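PDB 3KTY: probable methyltransferase from Bordetella pertussis, which probably transfers a methyl group from S-adenosyl-L-methionine to RNA, this chain being the SpoU-type catalytic domain of a longer TrmH-family protein. Local coordinates for residues F8-F13 with R111-T116; M15-H20 with N134-L139. All blocks are in the same frame, centred on the assembly; numbering follows the deposited sequence.

Contact 1. Residues F8-F13 with R111-T116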
loop_
_atom_site.group_PDB
_atom_site.type_symbol
_atom_site.label_atom_id
_atom_site.label_comp_id
_atom_site.label_asym_id
_atom_site.label_seq_id
_atom_site.Cartn_x
_atom_site.Cartn_y
_atom_site.Cartn_z
ATOM N N PHE A 8 9.174 0.964 -16.972
ATOM C CA PHE A 8 8.716 1.688 -15.816
ATOM C C PHE A 8 8.790 3.210 -16.000
ATOM O O PHE A 8 8.043 3.943 -15.353
ATOM C CB PHE A 8 9.524 1.274 -14.590
ATOM C CG PHE A 8 9.021 0.019 -13.945
ATOM C CD1 PHE A 8 8.455 0.057 -12.675
ATOM C CD2 PHE A 8 9.121 -1.208 -14.609
ATOM C CE1 PHE A 8 7.986 -1.114 -12.079
ATOM C CE2 PHE A 8 8.658 -2.391 -14.022
ATOM C CZ PHE A 8 8.087 -2.354 -12.760
ATOM N N SER A 9 9.677 3.686 -16.874
ATOM C CA SER A 9 9.807 5.137 -17.086
ATOM C C SER A 9 8.610 5.687 -17.844
ATOM O O SER A 9 8.434 6.894 -17.948
ATOM C CB SER A 9 11.077 5.454 -17.852
ATOM O OG SER A 9 10.971 4.941 -19.170
ATOM N N ARG A 10 7.763 4.791 -18.333
ATOM C CA ARG A 10 6.625 5.153 -19.185
ATOM C C ARG A 10 5.320 5.226 -18.433
ATOM O O ARG A 10 4.231 5.349 -19.034
ATOM C CB ARG A 10 6.518 4.164 -20.343
ATOM C CG ARG A 10 7.677 4.293 -21.314
ATOM C CD ARG A 10 7.703 3.069 -22.179
ATOM N NE ARG A 10 6.491 2.940 -22.974
ATOM C CZ ARG A 10 6.232 1.889 -23.740
ATOM N NH1 ARG A 10 5.111 1.838 -24.450
ATOM N NH2 ARG A 10 7.114 0.895 -23.800
ATOM N N VAL A 11 5.440 5.162 -17.104
ATOM C CA VAL A 11 4.312 5.366 -16.229
ATOM C C VAL A 11 4.464 6.657 -15.434
ATOM O O VAL A 11 5.524 6.915 -14.855
ATOM C CB VAL A 11 4.126 4.140 -15.238
ATOM C CG1 VAL A 11 3.064 4.453 -14.221
ATOM C CG2 VAL A 11 3.766 2.835 -16.028
ATOM N N ARG A 12 3.387 7.423 -15.338
ATOM C CA ARG A 12 3.414 8.695 -14.594
ATOM C C ARG A 12 2.330 8.799 -13.588
ATOM O O ARG A 12 1.202 8.395 -13.874
ATOM C CB ARG A 12 3.194 9.858 -15.550
ATOM C CG ARG A 12 4.439 10.182 -16.227
ATOM C CD ARG A 12 4.190 10.219 -17.652
ATOM N NE ARG A 12 4.157 11.590 -18.049
ATOM C CZ ARG A 12 5.013 12.137 -18.892
ATOM N NH1 ARG A 12 5.981 11.434 -19.456
ATOM N NH2 ARG A 12 4.878 13.399 -19.152
ATOM N N PHE A 13 2.641 9.403 -12.439
ATOM C CA PHE A 13 1.643 9.630 -11.379
ATOM C C PHE A 13 1.395 11.109 -11.178
ATOM O O PHE A 13 2.293 11.874 -10.835
ATOM C CB PHE A 13 2.080 8.986 -10.055
ATOM C CG PHE A 13 2.360 7.507 -10.171
ATOM C CD1 PHE A 13 1.425 6.578 -9.765
ATOM C CD2 PHE A 13 3.533 7.061 -10.741
ATOM C CE1 PHE A 13 1.666 5.216 -9.896
ATOM C CE2 PHE A 13 3.789 5.720 -10.865
ATOM C CZ PHE A 13 2.860 4.798 -10.452
ATOM N N ARG A 111 -0.808 -4.025 -21.077
ATOM C CA ARG A 111 -1.191 -4.293 -22.452
ATOM C C ARG A 111 -0.853 -3.074 -23.323
ATOM O O ARG A 111 -0.224 -3.194 -24.374
ATOM C CB ARG A 111 -2.705 -4.553 -22.494
ATOM C CG ARG A 111 -3.157 -5.727 -23.337
ATOM C CD ARG A 111 -4.525 -6.250 -22.866
ATOM N NE ARG A 111 -4.432 -6.867 -21.539
ATOM C CZ ARG A 111 -5.391 -6.817 -20.612
ATOM N NH1 ARG A 111 -5.211 -7.406 -19.424
ATOM N NH2 ARG A 111 -6.532 -6.181 -20.871
ATOM N N HIS A 112 -1.261 -1.899 -22.861
ATOM C CA HIS A 112 -0.973 -0.671 -23.563
ATOM C C HIS A 112 0.529 -0.463 -23.735
ATOM O O HIS A 112 0.985 -0.182 -24.818
ATOM C CB HIS A 112 -1.615 0.511 -22.847
ATOM C CG HIS A 112 -1.528 1.797 -23.614
ATOM N ND1 HIS A 112 -2.321 2.060 -24.713
ATOM C CD2 HIS A 112 -0.751 2.897 -23.435
ATOM C CE1 HIS A 112 -2.022 3.258 -25.187
ATOM N NE2 HIS A 112 -1.066 3.779 -24.441
ATOM N N LEU A 113 1.308 -0.621 -22.679
ATOM C CA LEU A 113 2.742 -0.415 -22.825
ATOM C C LEU A 113 3.417 -1.441 -23.720
ATOM O O LEU A 113 4.466 -1.166 -24.328
ATOM C CB LEU A 113 3.426 -0.362 -21.469
ATOM C CG LEU A 113 2.915 0.794 -20.603
ATOM C CD1 LEU A 113 3.708 0.865 -19.324
ATOM C CD2 LEU A 113 2.996 2.120 -21.367
ATOM N N ASP A 114 2.815 -2.624 -23.801
ATOM C CA ASP A 114 3.364 -3.675 -24.623
ATOM C C ASP A 114 2.916 -3.502 -26.057
ATOM O O ASP A 114 3.651 -3.860 -26.965
ATOM C CB ASP A 114 2.939 -5.055 -24.115
ATOM C CG ASP A 114 3.819 -5.566 -22.984
ATOM O OD1 ASP A 114 4.868 -4.951 -22.688
ATOM O OD2 ASP A 114 3.451 -6.592 -22.387
ATOM N N ASP A 115 1.711 -2.971 -26.262
ATOM C CA ASP A 115 1.142 -2.861 -27.610
ATOM C C ASP A 115 1.526 -1.578 -28.374
ATOM O O ASP A 115 1.308 -1.507 -29.566
ATOM C CB ASP A 115 -0.385 -3.006 -27.579
ATOM C CG ASP A 115 -0.835 -4.415 -27.232
ATOM O OD1 ASP A 115 0.018 -5.324 -27.220
ATOM O OD2 ASP A 115 -2.046 -4.618 -26.973
ATOM N N THR A 116 2.070 -0.575 -27.691
ATOM C CA THR A 116 2.489 0.668 -28.341
ATOM C C THR A 116 3.984 0.888 -28.143
ATOM O O THR A 116 4.552 0.548 -27.108
ATOM C CB THR A 116 1.769 1.936 -27.790
ATOM O OG1 THR A 116 2.059 2.070 -26.399
ATOM C CG2 THR A 116 0.269 1.869 -27.970
#
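The carboxyl-terminal end of helix 102-115 meets the turn that leads into strand 11-16, one of the central strands of the parallel sheet in this SPOUT-type alpha/beta domain, and Arg10 and Leu113 do most of the touching. Arg10 lays its side chain past that of Leu113, the two running in opposite directions, and offers its guanidinium to a carbonyl in the last turn of the helix and to one just past its end. NH1 of Arg10 donates to O of Thr116 at 3.0 Å, approaching from above the carbonyl plane with an N-H...O angle of 140°. A second, weak bond runs from the same NH1 to O of Leu113 at 3.1 Å. Carbonyls at and just beyond a helix end carry partial negative charge, which probably suits the cationic group. The bend at chi3 (62°) turns the guanidinium into this position, with CB of Leu113 over one face, offset toward the rim, and OG1 of Thr116 at its edge. OG1 itself bonds back to O of His112 at 3.0 Å; the backbone N of Thr116 reaches that oxygen from the opposite face. Deeper in, CD1 of Leu113 packs on CG2 of Val11 at 3.8 Å. Arg10 NE also bonds to O of Gly119, just ahead of strand 121-125, whose Val121 lies against Leu113, while Val11 rests on Leu168 of helix 157-172.

Contact 2. Residues M15-H20 with N134-L139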
loop_
_atom_site.group_PDB
_atom_site.type_symbol
_atom_site.label_atom_id
_atom_site.label_comp_id
_atom_site.label_asym_id
_atom_site.label_seq_id
_atom_site.Cartn_x
_atom_site.Cartn_y
_atom_site.Cartn_z
HETATM N N MSE A 15 -0.627 14.080 -9.298
HETATM C CA MSE A 15 -1.407 14.572 -8.171
HETATM C C MSE A 15 -2.019 15.936 -8.458
HETATM O O MSE A 15 -1.297 16.900 -8.707
HETATM C CB MSE A 15 -0.499 14.723 -6.953
HETATM C CG MSE A 15 0.036 13.421 -6.367
HETATM SE SE MSE A 15 1.392 13.902 -5.045
HETATM C CE MSE A 15 0.238 14.294 -3.476
ATOM N N THR A 16 -3.336 16.038 -8.410
ATOM C CA THR A 16 -3.953 17.344 -8.604
ATOM C C THR A 16 -4.274 18.137 -7.317
ATOM O O THR A 16 -4.832 17.621 -6.344
ATOM C CB THR A 16 -5.223 17.259 -9.456
ATOM O OG1 THR A 16 -6.248 16.609 -8.701
ATOM C CG2 THR A 16 -4.959 16.516 -10.760
ATOM N N GLN A 17 -3.915 19.413 -7.336
ATOM C CA GLN A 17 -4.168 20.299 -6.214
ATOM C C GLN A 17 -3.521 19.840 -4.901
ATOM O O GLN A 17 -4.087 20.069 -3.843
ATOM C CB GLN A 17 -5.671 20.477 -6.016
ATOM C CG GLN A 17 -6.276 21.573 -6.833
ATOM C CD GLN A 17 -6.891 21.071 -8.115
ATOM O OE1 GLN A 17 -6.294 21.177 -9.193
ATOM N NE2 GLN A 17 -8.100 20.531 -8.014
ATOM N N PRO A 18 -2.339 19.191 -4.958
ATOM C CA PRO A 18 -1.747 18.786 -3.682
ATOM C C PRO A 18 -1.734 19.968 -2.752
ATOM O O PRO A 18 -1.300 21.040 -3.131
ATOM C CB PRO A 18 -0.300 18.430 -4.053
ATOM C CG PRO A 18 -0.081 19.036 -5.407
ATOM C CD PRO A 18 -1.425 18.905 -6.066
ATOM N N SER A 19 -2.201 19.747 -1.539
ATOM C CA SER A 19 -2.380 20.812 -0.567
ATOM C C SER A 19 -1.300 20.727 0.506
ATOM O O SER A 19 -0.838 21.752 0.999
ATOM C CB SER A 19 -3.774 20.696 0.051
ATOM O OG SER A 19 -3.949 21.626 1.084
ATOM N N HIS A 20 -0.890 19.498 0.841
ATOM C CA HIS A 20 0.070 19.232 1.921
ATOM C C HIS A 20 1.440 18.784 1.385
ATOM O O HIS A 20 1.538 17.736 0.765
ATOM C CB HIS A 20 -0.490 18.138 2.834
ATOM C CG HIS A 20 -1.861 18.428 3.372
ATOM N ND1 HIS A 20 -2.083 19.280 4.435
ATOM C CD2 HIS A 20 -3.080 17.952 3.013
ATOM C CE1 HIS A 20 -3.379 19.330 4.696
ATOM N NE2 HIS A 20 -4.007 18.537 3.846
ATOM N N ASN A 134 -15.358 16.988 -12.038
ATOM C CA ASN A 134 -15.970 16.191 -13.091
ATOM C C ASN A 134 -15.224 16.416 -14.402
ATOM O O ASN A 134 -14.980 15.478 -15.175
ATOM C CB ASN A 134 -17.477 16.458 -13.204
ATOM C CG ASN A 134 -18.311 15.357 -12.526
ATOM O OD1 ASN A 134 -17.760 14.417 -11.938
ATOM N ND2 ASN A 134 -19.634 15.465 -12.617
ATOM N N ALA A 135 -14.815 17.661 -14.608
ATOM C CA ALA A 135 -14.086 18.057 -15.798
ATOM C C ALA A 135 -12.687 17.463 -15.852
ATOM O O ALA A 135 -12.170 17.197 -16.924
ATOM C CB ALA A 135 -14.020 19.573 -15.885
ATOM N N GLN A 136 -12.054 17.276 -14.703
ATOM C CA GLN A 136 -10.749 16.640 -14.679
ATOM C C GLN A 136 -10.899 15.158 -15.043
ATOM O O GLN A 136 -10.180 14.609 -15.894
ATOM C CB GLN A 136 -10.097 16.841 -13.315
ATOM C CG GLN A 136 -9.718 18.298 -13.077
ATOM C CD GLN A 136 -8.990 18.543 -11.753
ATOM O OE1 GLN A 136 -9.385 18.033 -10.686
ATOM N NE2 GLN A 136 -7.926 19.352 -11.818
ATOM N N ILE A 137 -11.877 14.525 -14.419
ATOM C CA ILE A 137 -12.213 13.157 -14.750
ATOM C C ILE A 137 -12.536 12.969 -16.229
ATOM O O ILE A 137 -12.050 12.029 -16.850
ATOM C CB ILE A 137 -13.362 12.664 -13.874
ATOM C CG1 ILE A 137 -12.870 12.554 -12.423
ATOM C CG2 ILE A 137 -13.908 11.335 -14.393
ATOM C CD1 ILE A 137 -13.950 12.215 -11.416
ATOM N N GLU A 138 -13.318 13.869 -16.808
ATOM C CA GLU A 138 -13.659 13.745 -18.234
ATOM C C GLU A 138 -12.435 13.762 -19.149
ATOM O O GLU A 138 -12.486 13.234 -20.257
ATOM C CB GLU A 138 -14.697 14.781 -18.704
ATOM C CG GLU A 138 -15.414 14.319 -19.999
ATOM C CD GLU A 138 -16.370 15.349 -20.637
ATOM O OE1 GLU A 138 -16.568 16.452 -20.073
ATOM O OE2 GLU A 138 -16.932 15.044 -21.718
ATOM N N LEU A 139 -11.336 14.347 -18.672
ATOM C CA LEU A 139 -10.098 14.402 -19.439
ATOM C C LEU A 139 -9.346 13.068 -19.491
ATOM O O LEU A 139 -8.429 12.903 -20.283
ATOM C CB LEU A 139 -9.170 15.469 -18.869
ATOM C CG LEU A 139 -9.589 16.948 -18.979
ATOM C CD1 LEU A 139 -8.535 17.861 -18.351
ATOM C CD2 LEU A 139 -9.863 17.355 -20.439
#
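Two amides and a hydroxyl make up the polar side of this contact, where Gln136 reaches from its short helix toward Thr16 and Gln17. The carboxamides of Gln17 and Gln136 lie side by side rather than one over the other, their planes 22° apart and their C=O bonds pointing in nearly opposite senses. The closest pair is OE1 of Gln17 with NE2 of Gln136, at 3.6 Å, and NE2 of Gln17 stands 3.9 Å from OE1 of Gln136. These spacings describe a loose approach of complementary dipoles rather than a firm amide pair. OG1 of Thr16 lies 4.0 Å from OE1 of Gln136, but its bond goes elsewhere, to O of Leu125 on the adjacent strand 121-125.

In the fold, this is where the strands of the parallel sheet reach their carboxyl-terminal ends: strand 11-16 gives way to the loop before helix 21-33, and helix 134-138 follows strand 121-125. Gln17 leaves the strand with positive phi (59°), and its side chain bends at chi2, whereas that of Gln136 continues straight beyond CG to the amide of Gln17.

Van der Waals contact between the segments is slight: CB of Thr16 comes 4.2 Å from NE2 of Gln136, and the two segments together bury 104 Å². Outside the two segments, Gln136 touches Leu75 of helix 75-79, Thr16 touches Leu132 and Val42, and Gln17 touches Ala43.

Overall arrangement
Contacts 1 and 2 sit at the two ends of strand 11-16, with their centres 21 Å apart. Residues 8-13 enter the strand and 15-20 leave it; their partners, 111-116 and 134-139, follow later in the same order and flank strand 121-125, the strand's neighbour in the parallel sheet. The pairings therefore cross along the chain, and apart from following one another in sequence the two contacts do not touch. Contact 1 joins the beginning of the strand to the end of helix 102-115, while contact 2 brings the loop after it near helix 134-138. Both lie within the SpoU methylase family region, contact 1 held by hydrogen bonds and contact 2 a looser approach of side chains.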